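Local coordinates for protein PfhB2 (Pasteurella multocida, PDB 6U8T) that probably acts as a cysteine protease of the YopT type, a papain-like family whose Yersinia member cleaves prenylated Rho GTPases in host cells, at residues K20-K25 against P177-M182; W45-V50 against Q105-K110; E170-F175 against P185-F190. The protein carries 1 engineered substitution. All blocks are in the same frame, centred on the assembly; numbering follows the deposited sequence.

Contact 1: K20-K25 against P177-M182; sequences KGEVYK and PNFGEM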
loop_
_atom_site.group_PDB
_atom_site.type_symbol
_atom_site.label_atom_id
_atom_site.label_comp_id
_atom_site.label_asym_id
_atom_site.label_seq_id
_atom_site.Cartn_x
_atom_site.Cartn_y
_atom_site.Cartn_z
ATOM N N LYS C 20 -11.948 12.691 -4.246
ATOM C CA LYS C 20 -11.119 11.476 -4.493
ATOM C C LYS C 20 -10.495 10.980 -3.175
ATOM O O LYS C 20 -10.249 9.752 -3.083
ATOM C CB LYS C 20 -10.102 11.731 -5.605
ATOM C CG LYS C 20 -10.734 12.038 -6.952
ATOM C CD LYS C 20 -11.698 10.969 -7.394
ATOM C CE LYS C 20 -11.897 10.995 -8.885
ATOM N NZ LYS C 20 -12.668 9.820 -9.324
ATOM N N GLY C 21 -10.344 11.868 -2.189
ATOM C CA GLY C 21 -9.911 11.518 -0.825
ATOM C C GLY C 21 -10.902 10.602 -0.119
ATOM O O GLY C 21 -10.455 9.679 0.563
ATOM N N GLU C 22 -12.208 10.846 -0.244
ATOM C CA GLU C 22 -13.252 9.987 0.401
ATOM C C GLU C 22 -13.236 8.595 -0.225
ATOM O O GLU C 22 -13.301 7.607 0.525
ATOM C CB GLU C 22 -14.649 10.628 0.315
ATOM C CG GLU C 22 -14.814 11.812 1.251
ATOM C CD GLU C 22 -14.373 11.580 2.691
ATOM O OE1 GLU C 22 -14.758 10.541 3.270
ATOM O OE2 GLU C 22 -13.637 12.440 3.245
ATOM N N VAL C 23 -13.116 8.521 -1.540
ATOM C CA VAL C 23 -12.910 7.239 -2.269
ATOM C C VAL C 23 -11.643 6.553 -1.714
ATOM O O VAL C 23 -11.704 5.337 -1.444
ATOM C CB VAL C 23 -12.826 7.472 -3.790
ATOM C CG1 VAL C 23 -12.336 6.220 -4.539
ATOM C CG2 VAL C 23 -14.170 7.997 -4.330
ATOM N N TYR C 24 -10.538 7.283 -1.523
ATOM C CA TYR C 24 -9.281 6.682 -1.019
ATOM C C TYR C 24 -9.498 6.098 0.394
ATOM O O TYR C 24 -8.971 5.019 0.693
ATOM C CB TYR C 24 -8.086 7.652 -1.105
ATOM C CG TYR C 24 -6.826 6.988 -0.634
ATOM C CD1 TYR C 24 -6.243 6.003 -1.399
ATOM C CD2 TYR C 24 -6.311 7.210 0.626
ATOM C CE1 TYR C 24 -5.087 5.356 -0.991
ATOM C CE2 TYR C 24 -5.216 6.507 1.094
ATOM C CZ TYR C 24 -4.594 5.583 0.282
ATOM O OH TYR C 24 -3.488 4.917 0.753
ATOM N N LYS C 25 -10.262 6.778 1.248
ATOM C CA LYS C 25 -10.529 6.277 2.627
ATOM C C LYS C 25 -11.363 4.978 2.590
ATOM O O LYS C 25 -11.117 4.096 3.420
ATOM C CB LYS C 25 -11.159 7.388 3.447
ATOM C CG LYS C 25 -10.192 8.525 3.785
ATOM C CD LYS C 25 -10.707 9.437 4.861
ATOM C CE LYS C 25 -11.834 10.335 4.418
ATOM N NZ LYS C 25 -11.988 11.500 5.337
ATOM N N PRO C 177 -5.555 17.903 -4.221
ATOM C CA PRO C 177 -6.501 17.617 -5.293
ATOM C C PRO C 177 -7.564 16.571 -4.917
ATOM O O PRO C 177 -8.493 16.420 -5.683
ATOM C CB PRO C 177 -5.662 17.060 -6.448
ATOM C CG PRO C 177 -4.224 17.201 -6.053
ATOM C CD PRO C 177 -4.169 17.683 -4.621
ATOM N N ASN C 178 -7.370 15.881 -3.784
ATOM C CA ASN C 178 -8.308 14.867 -3.220
ATOM C C ASN C 178 -9.394 15.554 -2.370
ATOM O O ASN C 178 -10.357 14.852 -2.014
ATOM C CB ASN C 178 -7.597 13.847 -2.325
ATOM C CG ASN C 178 -7.032 12.666 -3.084
ATOM O OD1 ASN C 178 -7.121 12.622 -4.322
ATOM N ND2 ASN C 178 -6.435 11.724 -2.350
ATOM N N PHE C 179 -9.209 16.822 -1.987
ATOM C CA PHE C 179 -10.131 17.542 -1.063
ATOM C C PHE C 179 -10.399 18.973 -1.538
ATOM O O PHE C 179 -11.576 19.334 -1.688
ATOM C CB PHE C 179 -9.586 17.523 0.365
ATOM C CG PHE C 179 -9.456 16.144 0.947
ATOM C CD1 PHE C 179 -10.560 15.447 1.392
ATOM C CD2 PHE C 179 -8.218 15.558 1.078
ATOM C CE1 PHE C 179 -10.435 14.188 1.952
ATOM C CE2 PHE C 179 -8.080 14.286 1.622
ATOM C CZ PHE C 179 -9.194 13.598 2.049
ATOM N N GLY C 180 -9.356 19.778 -1.734
ATOM C CA GLY C 180 -9.490 21.155 -2.242
ATOM C C GLY C 180 -8.398 22.076 -1.713
ATOM O O GLY C 180 -7.287 21.606 -1.472
ATOM N N GLU C 181 -8.723 23.356 -1.537
ATOM C CA GLU C 181 -7.781 24.423 -1.157
ATOM C C GLU C 181 -8.184 24.990 0.196
ATOM O O GLU C 181 -9.357 25.272 0.433
ATOM C CB GLU C 181 -7.757 25.463 -2.265
ATOM C CG GLU C 181 -6.671 26.500 -2.076
ATOM C CD GLU C 181 -6.742 27.618 -3.091
ATOM O OE1 GLU C 181 -6.544 27.335 -4.273
ATOM O OE2 GLU C 181 -7.041 28.748 -2.687
HETATM N N MSE C 182 -7.187 25.119 1.074
HETATM C CA MSE C 182 -7.357 25.692 2.396
HETATM C C MSE C 182 -6.303 26.782 2.623
HETATM O O MSE C 182 -5.182 26.702 2.112
HETATM C CB MSE C 182 -7.222 24.566 3.420
HETATM C CG MSE C 182 -8.210 23.447 3.258
HETATM SE SE MSE C 182 -7.567 21.943 2.191
HETATM C CE MSE C 182 -7.079 20.495 3.352
#

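Contact 2: W45-V50 against Q105-K110; sequences WIANKV and QGVVPK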
loop_
_atom_site.group_PDB
_atom_site.type_symbol
_atom_site.label_atom_id
_atom_site.label_comp_id
_atom_site.label_asym_id
_atom_site.label_seq_id
_atom_site.Cartn_x
_atom_site.Cartn_y
_atom_site.Cartn_z
ATOM N N TRP C 45 -7.522 -22.611 6.367
ATOM C CA TRP C 45 -6.894 -23.480 5.358
ATOM C C TRP C 45 -5.772 -24.320 6.015
ATOM O O TRP C 45 -5.697 -25.503 5.787
ATOM C CB TRP C 45 -6.357 -22.626 4.213
ATOM C CG TRP C 45 -5.858 -23.421 3.045
ATOM C CD1 TRP C 45 -6.588 -23.871 1.982
ATOM C CD2 TRP C 45 -4.500 -23.836 2.804
ATOM N NE1 TRP C 45 -5.769 -24.515 1.090
ATOM C CE2 TRP C 45 -4.493 -24.515 1.563
ATOM C CE3 TRP C 45 -3.284 -23.674 3.505
ATOM C CZ2 TRP C 45 -3.329 -25.027 0.998
ATOM C CZ3 TRP C 45 -2.129 -24.171 2.934
ATOM C CH2 TRP C 45 -2.155 -24.852 1.709
ATOM N N ILE C 46 -4.930 -23.685 6.837
ATOM C CA ILE C 46 -3.805 -24.404 7.492
ATOM C C ILE C 46 -4.391 -25.481 8.424
ATOM O O ILE C 46 -3.983 -26.640 8.301
ATOM C CB ILE C 46 -2.845 -23.434 8.201
ATOM C CG1 ILE C 46 -2.079 -22.610 7.180
ATOM C CG2 ILE C 46 -1.900 -24.181 9.101
ATOM C CD1 ILE C 46 -1.214 -21.532 7.802
ATOM N N ALA C 47 -5.340 -25.117 9.287
ATOM C CA ALA C 47 -6.024 -26.054 10.218
ATOM C C ALA C 47 -6.665 -27.196 9.445
ATOM O O ALA C 47 -6.631 -28.313 9.922
ATOM C CB ALA C 47 -7.047 -25.357 11.073
ATOM N N ASN C 48 -7.245 -26.917 8.290
ATOM C CA ASN C 48 -7.939 -27.937 7.466
ATOM C C ASN C 48 -6.896 -28.912 6.910
ATOM O O ASN C 48 -7.132 -30.122 6.983
ATOM C CB ASN C 48 -8.790 -27.277 6.388
ATOM C CG ASN C 48 -9.539 -28.290 5.551
ATOM O OD1 ASN C 48 -10.696 -28.559 5.858
ATOM N ND2 ASN C 48 -8.914 -28.834 4.509
ATOM N N LYS C 49 -5.765 -28.432 6.407
ATOM C CA LYS C 49 -4.730 -29.283 5.769
ATOM C C LYS C 49 -4.003 -30.147 6.801
ATOM O O LYS C 49 -3.652 -31.272 6.478
ATOM C CB LYS C 49 -3.742 -28.416 5.009
ATOM C CG LYS C 49 -4.311 -27.804 3.749
ATOM C CD LYS C 49 -4.806 -28.798 2.746
ATOM C CE LYS C 49 -4.995 -28.157 1.396
ATOM N NZ LYS C 49 -4.976 -29.189 0.341
ATOM N N VAL C 50 -3.811 -29.648 8.002
ATOM C CA VAL C 50 -3.009 -30.320 9.064
ATOM C C VAL C 50 -3.916 -31.332 9.760
ATOM O O VAL C 50 -3.449 -32.410 10.038
ATOM C CB VAL C 50 -2.441 -29.249 10.009
ATOM C CG1 VAL C 50 -2.078 -29.786 11.377
ATOM C CG2 VAL C 50 -1.288 -28.491 9.363
ATOM N N GLN C 105 -7.031 -25.351 17.399
ATOM C CA GLN C 105 -7.500 -26.292 16.347
ATOM C C GLN C 105 -6.522 -27.457 16.207
ATOM O O GLN C 105 -6.748 -28.275 15.321
ATOM C CB GLN C 105 -7.598 -25.636 14.971
ATOM C CG GLN C 105 -8.369 -24.325 14.945
ATOM C CD GLN C 105 -9.756 -24.433 15.519
ATOM O OE1 GLN C 105 -10.558 -25.241 15.075
ATOM N NE2 GLN C 105 -10.051 -23.571 16.479
ATOM N N GLY C 106 -5.463 -27.505 17.017
ATOM C CA GLY C 106 -4.547 -28.653 17.026
ATOM C C GLY C 106 -3.361 -28.453 16.102
ATOM O O GLY C 106 -2.593 -29.412 15.969
ATOM N N VAL C 107 -3.167 -27.257 15.540
ATOM C CA VAL C 107 -1.986 -26.919 14.690
ATOM C C VAL C 107 -0.812 -26.590 15.613
ATOM O O VAL C 107 -1.005 -25.816 16.573
ATOM C CB VAL C 107 -2.271 -25.733 13.745
ATOM C CG1 VAL C 107 -1.061 -25.425 12.890
ATOM C CG2 VAL C 107 -3.491 -25.990 12.872
ATOM N N VAL C 108 0.361 -27.150 15.341
ATOM C CA VAL C 108 1.557 -27.054 16.247
ATOM C C VAL C 108 2.604 -26.170 15.579
ATOM O O VAL C 108 3.192 -26.552 14.579
ATOM C CB VAL C 108 2.144 -28.447 16.611
ATOM C CG1 VAL C 108 3.360 -28.289 17.505
ATOM C CG2 VAL C 108 1.112 -29.347 17.266
ATOM N N PRO C 109 2.866 -24.971 16.118
ATOM C CA PRO C 109 3.921 -24.110 15.604
ATOM C C PRO C 109 5.290 -24.803 15.716
ATOM O O PRO C 109 5.554 -25.409 16.730
ATOM C CB PRO C 109 3.883 -22.851 16.527
ATOM C CG PRO C 109 2.647 -22.957 17.358
ATOM C CD PRO C 109 2.210 -24.398 17.303
ATOM N N LYS C 110 6.136 -24.670 14.708
ATOM C CA LYS C 110 7.531 -25.184 14.761
ATOM C C LYS C 110 8.352 -24.292 15.690
ATOM O O LYS C 110 8.018 -23.085 15.793
ATOM C CB LYS C 110 8.177 -25.231 13.381
ATOM C CG LYS C 110 7.679 -26.358 12.512
ATOM C CD LYS C 110 8.521 -26.648 11.284
ATOM C CE LYS C 110 7.785 -27.613 10.353
ATOM N NZ LYS C 110 8.569 -27.940 9.137
#

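Contact 3: E170-F175 against P185-F190; sequences EKVVFF and PSHQKF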
loop_
_atom_site.group_PDB
_atom_site.type_symbol
_atom_site.label_atom_id
_atom_site.label_comp_id
_atom_site.label_asym_id
_atom_site.label_seq_id
_atom_site.Cartn_x
_atom_site.Cartn_y
_atom_site.Cartn_z
ATOM N N GLU C 170 3.414 34.817 6.772
ATOM C CA GLU C 170 2.657 33.957 7.733
ATOM C C GLU C 170 1.488 33.249 7.017
ATOM O O GLU C 170 0.930 32.292 7.584
ATOM C CB GLU C 170 2.264 34.794 8.970
ATOM C CG GLU C 170 3.327 34.793 10.085
ATOM C CD GLU C 170 3.916 33.417 10.466
ATOM O OE1 GLU C 170 3.145 32.561 10.995
ATOM O OE2 GLU C 170 5.151 33.177 10.201
ATOM N N LYS C 171 1.158 33.655 5.791
ATOM C CA LYS C 171 0.044 33.052 5.011
ATOM C C LYS C 171 0.492 31.707 4.428
ATOM O O LYS C 171 1.489 31.675 3.683
ATOM C CB LYS C 171 -0.445 34.030 3.932
ATOM C CG LYS C 171 -1.125 33.437 2.707
ATOM C CD LYS C 171 -2.156 34.369 2.085
ATOM C CE LYS C 171 -2.477 33.997 0.653
ATOM N NZ LYS C 171 -3.940 33.962 0.414
ATOM N N VAL C 172 -0.254 30.648 4.728
ATOM C CA VAL C 172 -0.056 29.287 4.141
ATOM C C VAL C 172 -1.297 28.915 3.335
ATOM O O VAL C 172 -2.393 28.899 3.907
ATOM C CB VAL C 172 0.246 28.225 5.213
ATOM C CG1 VAL C 172 0.623 26.903 4.565
ATOM C CG2 VAL C 172 1.335 28.676 6.168
ATOM N N VAL C 173 -1.129 28.675 2.040
ATOM C CA VAL C 173 -2.204 28.088 1.199
ATOM C C VAL C 173 -1.814 26.639 0.922
ATOM O O VAL C 173 -0.729 26.423 0.400
ATOM C CB VAL C 173 -2.429 28.894 -0.090
ATOM C CG1 VAL C 173 -3.601 28.345 -0.875
ATOM C CG2 VAL C 173 -2.654 30.364 0.212
ATOM N N PHE C 174 -2.658 25.678 1.310
ATOM C CA PHE C 174 -2.417 24.226 1.141
ATOM C C PHE C 174 -3.448 23.673 0.159
ATOM O O PHE C 174 -4.630 23.986 0.313
ATOM C CB PHE C 174 -2.489 23.531 2.497
ATOM C CG PHE C 174 -2.232 22.048 2.432
ATOM C CD1 PHE C 174 -0.982 21.567 2.096
ATOM C CD2 PHE C 174 -3.234 21.139 2.701
ATOM C CE1 PHE C 174 -0.738 20.202 2.035
ATOM C CE2 PHE C 174 -3.005 19.777 2.601
ATOM C CZ PHE C 174 -1.757 19.312 2.298
ATOM N N PHE C 175 -3.023 22.916 -0.849
ATOM C CA PHE C 175 -3.931 22.385 -1.892
ATOM C C PHE C 175 -3.730 20.881 -2.000
ATOM O O PHE C 175 -2.590 20.423 -2.226
ATOM C CB PHE C 175 -3.721 23.094 -3.235
ATOM C CG PHE C 175 -4.528 22.484 -4.352
ATOM C CD1 PHE C 175 -5.894 22.705 -4.456
ATOM C CD2 PHE C 175 -3.924 21.644 -5.279
ATOM C CE1 PHE C 175 -6.634 22.110 -5.466
ATOM C CE2 PHE C 175 -4.673 21.060 -6.293
ATOM C CZ PHE C 175 -6.019 21.301 -6.391
ATOM N N PRO C 185 -3.939 31.803 8.179
ATOM C CA PRO C 185 -3.307 33.110 8.320
ATOM C C PRO C 185 -1.987 33.114 9.109
ATOM O O PRO C 185 -1.385 34.184 9.183
ATOM C CB PRO C 185 -4.401 33.900 9.056
ATOM C CG PRO C 185 -5.057 32.860 9.946
ATOM C CD PRO C 185 -5.057 31.594 9.125
ATOM N N SER C 186 -1.583 31.980 9.693
ATOM C CA SER C 186 -0.295 31.798 10.424
ATOM C C SER C 186 0.276 30.388 10.175
ATOM O O SER C 186 -0.516 29.461 9.901
ATOM C CB SER C 186 -0.475 32.041 11.897
ATOM O OG SER C 186 -1.135 30.940 12.513
ATOM N N HIS C 187 1.600 30.232 10.268
ATOM C CA HIS C 187 2.302 28.917 10.204
ATOM C C HIS C 187 1.797 28.020 11.329
ATOM O O HIS C 187 1.539 26.851 11.049
ATOM C CB HIS C 187 3.830 29.067 10.296
ATOM C CG HIS C 187 4.474 29.588 9.038
ATOM N ND1 HIS C 187 5.825 29.345 8.710
ATOM C CD2 HIS C 187 3.959 30.306 8.017
ATOM C CE1 HIS C 187 6.080 30.010 7.585
ATOM N NE2 HIS C 187 4.996 30.549 7.122
ATOM N N GLN C 188 1.669 28.550 12.542
ATOM C CA GLN C 188 1.246 27.783 13.750
ATOM C C GLN C 188 -0.094 27.095 13.439
ATOM O O GLN C 188 -0.225 25.879 13.693
ATOM C CB GLN C 188 1.133 28.713 14.963
ATOM C CG GLN C 188 1.631 28.131 16.279
ATOM C CD GLN C 188 0.959 26.822 16.566
ATOM O OE1 GLN C 188 1.448 25.765 16.179
ATOM N NE2 GLN C 188 -0.249 26.901 17.095
ATOM N N LYS C 189 -1.056 27.852 12.908
ATOM C CA LYS C 189 -2.429 27.352 12.665
ATOM C C LYS C 189 -2.383 26.216 11.635
ATOM O O LYS C 189 -3.054 25.190 11.864
ATOM C CB LYS C 189 -3.340 28.512 12.271
ATOM C CG LYS C 189 -3.727 29.391 13.449
ATOM C CD LYS C 189 -4.592 30.561 13.064
ATOM C CE LYS C 189 -4.899 31.463 14.233
ATOM N NZ LYS C 189 -5.055 32.868 13.794
ATOM N N PHE C 190 -1.593 26.374 10.570
ATOM C CA PHE C 190 -1.363 25.326 9.543
ATOM C C PHE C 190 -0.708 24.083 10.167
ATOM O O PHE C 190 -1.175 22.968 9.909
ATOM C CB PHE C 190 -0.516 25.847 8.379
ATOM C CG PHE C 190 -0.096 24.758 7.427
ATOM C CD1 PHE C 190 -1.005 24.219 6.526
ATOM C CD2 PHE C 190 1.184 24.230 7.473
ATOM C CE1 PHE C 190 -0.631 23.199 5.661
ATOM C CE2 PHE C 190 1.549 23.199 6.618
ATOM C CZ PHE C 190 0.650 22.696 5.706
HETATM O O HOH W 1 2.650 31.154 13.362
#

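Contact 1: K20-K25 against P177-M182
N178 lies alongside the first turn of helix 20-51 and touches it with every atom of its side chain. Its CB rests 3.4 Å from G21 N, and CG follows the same path beside the K20-G21 peptide. At the end the amide divides: OD1 comes within 3.4 Å of K20 CB, a packing contact, whereas ND2 passes over G21 CA at 3.8 Å and reaches the hydroxyl of Y204 in a weak hydrogen bond. A chi1 of -87° puts CG beside the backbone N and anti to the carbonyl carbon, which turns OD1 to K20 and ND2 to G21. The backbone adds a hydrogen bond from G21 N to N178 O, 3.0 Å long. S19 OG is a second partner of N178 O and also bonds E22 N, joining the start of the helix to the turn.

The turn connects strands 171-176 and 180-184 of the antiparallel sheet, and a classic beta bulge sets F179 and G180 together opposite D176. Before the bulge, N178 N bonds to the carboxylate of D176. F179 swings its ring to the helix as well. Its CZ approaches G21 CA obliquely at 3.6 Å, an approach permitted by the bare alpha carbon. At the ring edge, near the plane of the ring, E22 OE2 stands 3.9 Å from F179 CE1, its carboxylate turned 66° from the phenyl. K25 NZ forms a salt bridge with E22 OE2, 2.8 Å away on the syn side, which probably helps hold the carboxylate, and also donates to K201 O. Across the subunit boundary, K20 packs on Q34 and P177 on C42 of the second chain.

Contact 2: W45-V50 against Q105-K110
The 3.0 Å bond from V50 N to I46 O closes a turn of helix 20-51 whose flank, formed by I46, A47 and V50, receives V107. Opposite this flank the chain is leaving helix 91-104 through a Schellman motif. G106, with a positive phi of 93°, ends the helix with two bonds back into its last turn, and the chain then runs as a loop toward strand 111-114. The contact thus joins a late turn of the long helix to the exit of a second helix, and it is made by hydrocarbon groups.

V107 carries most of it, one methyl to each side of a small fork. CG1, anti to its own nitrogen (chi1 -179°), meets I46 CG2 at 4.1 Å, the two side chains crossing at about a right angle. CG2 is turned to the helix backbone itself and lies 3.7 Å from A47 CA, an approach the small A47 side chain allows. The same CG2 is 4.3 Å from V50 CG1, so this one methyl touches both A47 and V50. Just before the glycine, the Q105 side chain bends at chi2 (-55°), its NE2 making a weak hydrogen bond back to W101 O, and presents its aliphatic base to the helix.

Other parts of the fold close in around this patch. I46 also packs on A149 and K151 of strand 147-155, A47 on W101, and V107 on L102. From the second subunit, Y219 packs against V107 and H220 against V50, and a bound di(hydroxyethyl)ether lies about 4 Å from the V50 side chain. A47 CB also touches Q105 CB, 3.9 Å away.

Contact 3: E170-F175 against P185-F190
The imidazole of H187 lies beneath the carboxylate of E170, whose OE2 sits 3.8 Å above the middle of the ring, while V172 CG2 approaches H187 CD2 obliquely at 3.6 Å. On the second flat group, the F190 phenyl, V172 CG1 rests nearer the rim than the centre, in a CH-pi contact 3.8 Å from the ring centroid. F174 lies beyond: its ring and that of F190 are oblique, planes 54° apart, with F174 CB 3.7 Å from F190 CE1. F198, farther along the same helix, meets F174 edge-to-face. In this way helix 187-201 packs on strand 171-176 of the antiparallel sheet, with V172 between the histidine and the phenylalanine. L140 of the second subunit packs on both V172 and H187.

The polar half lies at the start of the helix. S186 is the N-cap, and its OG accepts from K189 N at 3.1 Å. E170 reaches in from the end of the preceding loop, its chain bent at chi2 (-47°), and OE1 takes the H187 N-H at 2.9 Å in a nearly straight bond that arrives from above the carboxylate plane. A water donates to the same OE1 at 2.8 Å and accepts from Q188 N, so first-turn amides are met directly, through solvent and by the cap.

A carboxylate at a helix N-terminus is probably stabilised in its ionised form. The bond from H187 NE2 to G169 O places a proton on NE2 and helps hold the ring under that carboxylate.

Overall arrangement
Contacts 1 and 3 belong to one end of the elongated chain, their centres about 19 Å apart, and are joined directly: M182 O of contact 1 lies 2.8 Å from F174 N of contact 3, a probable hydrogen bond between neighbouring strands. Contact 2 lies across the chain's centre, centre to centre about 44 Å from contact 1 and about 56 Å from contact 3, although contacts 1 and 2 share helix 20-51. The dimer brings the ends together: W45 stacks its ring on F175 of the other chain and its NE1 hydrogen-bonds E181 OE1 there. This is consistent with a papain-like unit assembled from both chains. A bound sodium ion lies about 13 Å from the I46 side chain.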